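Local coordinates for protein agmatinase (Deinococcus radiodurans, PDB 1WOG) that probably hydrolyses agmatine to putrescine and urea at a pair of manganese ions, as a member of the arginase family, at residues A[142-147]-A[229-234]. Sequence-based numbering, arbitrary orientation.
With MN (manganese (II) ion), chain H; MN (manganese (II) ion), chain G; 16D (hexane-1,6-diamine), chain I.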
ATOM      1  N   LEU A 142      28.279   9.125  -4.141  1.00  7.21           N
ATOM      2  CA  LEU A 142      27.164   9.984  -3.735  1.00  9.46           C
ATOM      3  C   LEU A 142      26.523   9.188  -2.606  1.00  8.14           C
ATOM      4  O   LEU A 142      26.151   8.033  -2.803  1.00  7.24           O
ATOM      5  CB  LEU A 142      26.164  10.173  -4.877  1.00  9.31           C
ATOM      6  CG  LEU A 142      26.691  10.893  -6.123  1.00 10.55           C
ATOM      7  CD1 LEU A 142      25.547  11.134  -7.080  1.00 10.32           C
ATOM      8  CD2 LEU A 142      27.336  12.212  -5.737  1.00 11.92           C
ATOM      9  N   ASP A 143      26.372   9.793  -1.434  1.00  8.11           N
ATOM     10  CA  ASP A 143      25.846   9.029  -0.304  1.00  8.12           C
ATOM     11  C   ASP A 143      25.581   9.962   0.857  1.00  7.90           C
ATOM     12  O   ASP A 143      26.250  10.983   1.002  1.00  8.74           O
ATOM     13  CB  ASP A 143      26.925   8.014   0.125  1.00  8.61           C
ATOM     14  CG  ASP A 143      26.370   6.793   0.845  1.00 12.26           C
ATOM     15  OD1 ASP A 143      25.432   6.920   1.658  1.00 10.04           O
ATOM     16  OD2 ASP A 143      26.911   5.693   0.602  1.00 10.35           O
ATOM     17  N   ALA A 144      24.608   9.609   1.688  1.00  9.08           N
ATOM     18  CA  ALA A 144      24.325  10.394   2.870  1.00  8.51           C
ATOM     19  C   ALA A 144      25.286   9.880   3.937  1.00  7.97           C
ATOM     20  O   ALA A 144      25.521  10.546   4.936  1.00  8.22           O
ATOM     21  CB  ALA A 144      22.882  10.175   3.325  1.00  8.62           C
ATOM     22  N   HIS A 145      25.835   8.687   3.714  1.00  9.16           N
ATOM     23  CA  HIS A 145      26.748   8.059   4.678  1.00  9.88           C
ATOM     24  C   HIS A 145      28.159   7.843   4.118  1.00 11.01           C
ATOM     25  O   HIS A 145      28.350   7.777   2.907  1.00  9.27           O
ATOM     26  CB  HIS A 145      26.164   6.714   5.140  1.00 11.73           C
ATOM     27  CG  HIS A 145      24.689   6.755   5.414  1.00 11.59           C
ATOM     28  ND1 HIS A 145      23.744   6.451   4.456  1.00 10.29           N
ATOM     29  CD2 HIS A 145      23.997   7.076   6.533  1.00 12.11           C
ATOM     30  CE1 HIS A 145      22.535   6.581   4.974  1.00 13.10           C
ATOM     31  NE2 HIS A 145      22.661   6.959   6.233  1.00 12.84           N
ATOM     32  N   LEU A 146      29.148   7.719   5.005  1.00  9.34           N
ATOM     33  CA  LEU A 146      30.533   7.541   4.571  1.00 10.38           C
ATOM     34  C   LEU A 146      30.877   6.108   4.163  1.00  9.18           C
ATOM     35  O   LEU A 146      31.590   5.897   3.187  1.00 11.14           O
ATOM     36  CB  LEU A 146      31.493   8.019   5.674  1.00 10.75           C
ATOM     37  CG  LEU A 146      32.981   8.080   5.303  1.00 12.62           C
ATOM     38  CD1 LEU A 146      33.194   9.091   4.182  1.00 12.89           C
ATOM     39  CD2 LEU A 146      33.797   8.470   6.532  1.00 11.62           C
ATOM     40  N   ASP A 147      30.368   5.130   4.908  1.00 10.72           N
ATOM     41  CA  ASP A 147      30.627   3.719   4.620  1.00  9.73           C
ATOM     42  C   ASP A 147      32.116   3.365   4.614  1.00  9.78           C
ATOM     43  O   ASP A 147      32.592   2.623   3.743  1.00  9.33           O
ATOM     44  CB  ASP A 147      29.996   3.318   3.279  1.00 10.77           C
ATOM     45  CG  ASP A 147      28.477   3.394   3.304  1.00 12.69           C
ATOM     46  OD1 ASP A 147      27.904   3.488   4.407  1.00 14.03           O
ATOM     47  OD2 ASP A 147      27.854   3.350   2.226  1.00 15.90           O
ATOM     48  N   ASP A 229      24.762   5.757  -4.138  1.00  7.00           N
ATOM     49  CA  ASP A 229      23.872   5.230  -3.106  1.00  7.09           C
ATOM     50  C   ASP A 229      22.664   6.156  -3.223  1.00  6.12           C
ATOM     51  O   ASP A 229      22.790   7.364  -3.013  1.00  8.76           O
ATOM     52  CB  ASP A 229      24.514   5.386  -1.722  1.00  7.71           C
ATOM     53  CG  ASP A 229      23.617   4.889  -0.601  1.00  8.01           C
ATOM     54  OD1 ASP A 229      22.381   4.965  -0.742  1.00  9.04           O
ATOM     55  OD2 ASP A 229      24.155   4.444   0.432  1.00  8.67           O
ATOM     56  N   VAL A 230      21.500   5.611  -3.560  1.00  7.24           N
ATOM     57  CA  VAL A 230      20.321   6.451  -3.732  1.00  6.74           C
ATOM     58  C   VAL A 230      19.949   7.301  -2.519  1.00  8.10           C
ATOM     59  O   VAL A 230      19.274   8.331  -2.678  1.00  5.86           O
ATOM     60  CB  VAL A 230      19.071   5.617  -4.162  1.00  7.14           C
ATOM     61  CG1 VAL A 230      19.421   4.727  -5.342  1.00  8.86           C
ATOM     62  CG2 VAL A 230      18.565   4.777  -3.003  1.00  9.16           C
ATOM     63  N   ASP A 231      20.370   6.904  -1.314  1.00  8.50           N
ATOM     64  CA  ASP A 231      20.006   7.721  -0.159  1.00  9.41           C
ATOM     65  C   ASP A 231      20.788   9.031  -0.096  1.00 10.01           C
ATOM     66  O   ASP A 231      20.584   9.852   0.805  1.00  8.65           O
ATOM     67  CB  ASP A 231      20.081   6.941   1.179  1.00  8.43           C
ATOM     68  CG  ASP A 231      21.489   6.508   1.568  1.00 10.15           C
ATOM     69  OD1 ASP A 231      22.468   7.221   1.277  1.00  7.53           O
ATOM     70  OD2 ASP A 231      21.596   5.443   2.212  1.00 11.85           O
ATOM     71  N   GLY A 232      21.666   9.237  -1.074  1.00  8.93           N
ATOM     72  CA  GLY A 232      22.401  10.487  -1.140  1.00  8.55           C
ATOM     73  C   GLY A 232      21.387  11.533  -1.591  1.00  7.73           C
ATOM     74  O   GLY A 232      21.497  12.720  -1.279  1.00  8.16           O
ATOM     75  N   PHE A 233      20.374  11.076  -2.323  1.00  8.81           N
ATOM     76  CA  PHE A 233      19.321  11.964  -2.810  1.00  8.06           C
ATOM     77  C   PHE A 233      18.311  12.229  -1.712  1.00  6.23           C
ATOM     78  O   PHE A 233      18.111  11.398  -0.831  1.00  6.48           O
ATOM     79  CB  PHE A 233      18.605  11.349  -4.019  1.00  6.80           C
ATOM     80  CG  PHE A 233      19.457  11.286  -5.249  1.00  7.51           C
ATOM     81  CD1 PHE A 233      20.168  10.133  -5.565  1.00  9.07           C
ATOM     82  CD2 PHE A 233      19.599  12.408  -6.064  1.00  6.55           C
ATOM     83  CE1 PHE A 233      21.014  10.094  -6.674  1.00 10.50           C
ATOM     84  CE2 PHE A 233      20.442  12.380  -7.174  1.00  6.09           C
ATOM     85  CZ  PHE A 233      21.153  11.220  -7.480  1.00  9.73           C
ATOM     86  N   ASP A 234      17.667  13.389  -1.775  1.00  7.09           N
ATOM     87  CA  ASP A 234      16.663  13.760  -0.785  1.00  9.25           C
ATOM     88  C   ASP A 234      15.543  12.712  -0.755  1.00  8.21           C
ATOM     89  O   ASP A 234      15.058  12.280  -1.800  1.00  7.11           O
ATOM     90  CB  ASP A 234      16.091  15.139  -1.131  1.00  9.79           C
ATOM     91  CG  ASP A 234      15.305  15.749   0.012  1.00 10.38           C
ATOM     92  OD1 ASP A 234      14.170  15.307   0.263  1.00 11.86           O
ATOM     93  OD2 ASP A 234      15.839  16.664   0.668  1.00 12.58           O
TER
HETATM   94 MN    MN H1602      23.787   5.650   2.379  1.00 16.72          MN
HETATM   95 MN    MN G1601      26.142   3.838   1.213  1.00 12.55          MN
HETATM   96  N1  16D I1401      29.057   4.767   7.302  1.00 19.54           N
HETATM   97  C1  16D I1401      28.182   4.098   8.324  1.00 24.03           C
HETATM   98  C2  16D I1401      26.724   4.004   7.819  1.00 23.99           C
HETATM   99  C3  16D I1401      26.645   3.566   6.391  1.00 26.44           C
HETATM  100  C4  16D I1401      25.382   2.895   6.024  1.00 26.83           C
HETATM  101  C5  16D I1401      25.487   2.528   4.617  1.00 25.71           C
HETATM  102  C6  16D I1401      24.583   2.744   3.679  1.00 25.99           C
HETATM  103  N2  16D I1401      23.330   2.951   4.057  1.00 25.52           N
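Asp-143 and Asp-229 meet at a pair of manganese ions and bridge both. Asp-143 gives OD1 to the ion of chain H and OD2 to that of chain G, whereas Asp-229 shares the single atom OD2, 2.3 Å from the ion of chain H and 2.2 Å from that of chain G. Their carboxylate planes stand 64° apart, and the metals probably offset the repulsion between oxygens so close together. Asp-231 grips the chain H ion with both oxygens; its CG, between backbone N and carbonyl carbon (chi1 66°), turns the carboxylate back to the metal. His-145 adds ND1 at 2.2 Å from that ion, its ring edge toward Asp-231 OD2. On the other metal, Asp-147 OD2 and His-121 complete the protein ligands.

Backbone N-H groups hold these carboxylates in place: Ala-144 N donates to Asp-231 OD1 (3.2 Å), while Asx turns bring His-145 N to Asp-143 OD1 and Asp-231 N to Asp-229 OD1. The tight side is the backbone, where Gly-232, having no side chain, lets its CA come within 3.8 Å of Asp-143 CA. Looser is the pocket side, where the hexanediamine chain passes over a face of the His-145 ring.

Asp-229 N to Leu-142 O (3.0 Å) continues the pairing of parallel neighbours 137-142 and 223-229, at whose C-terminal ends the site lies; behind it, Phe-233 packs on helix 284-302 and Leu-142 on strand 173-181.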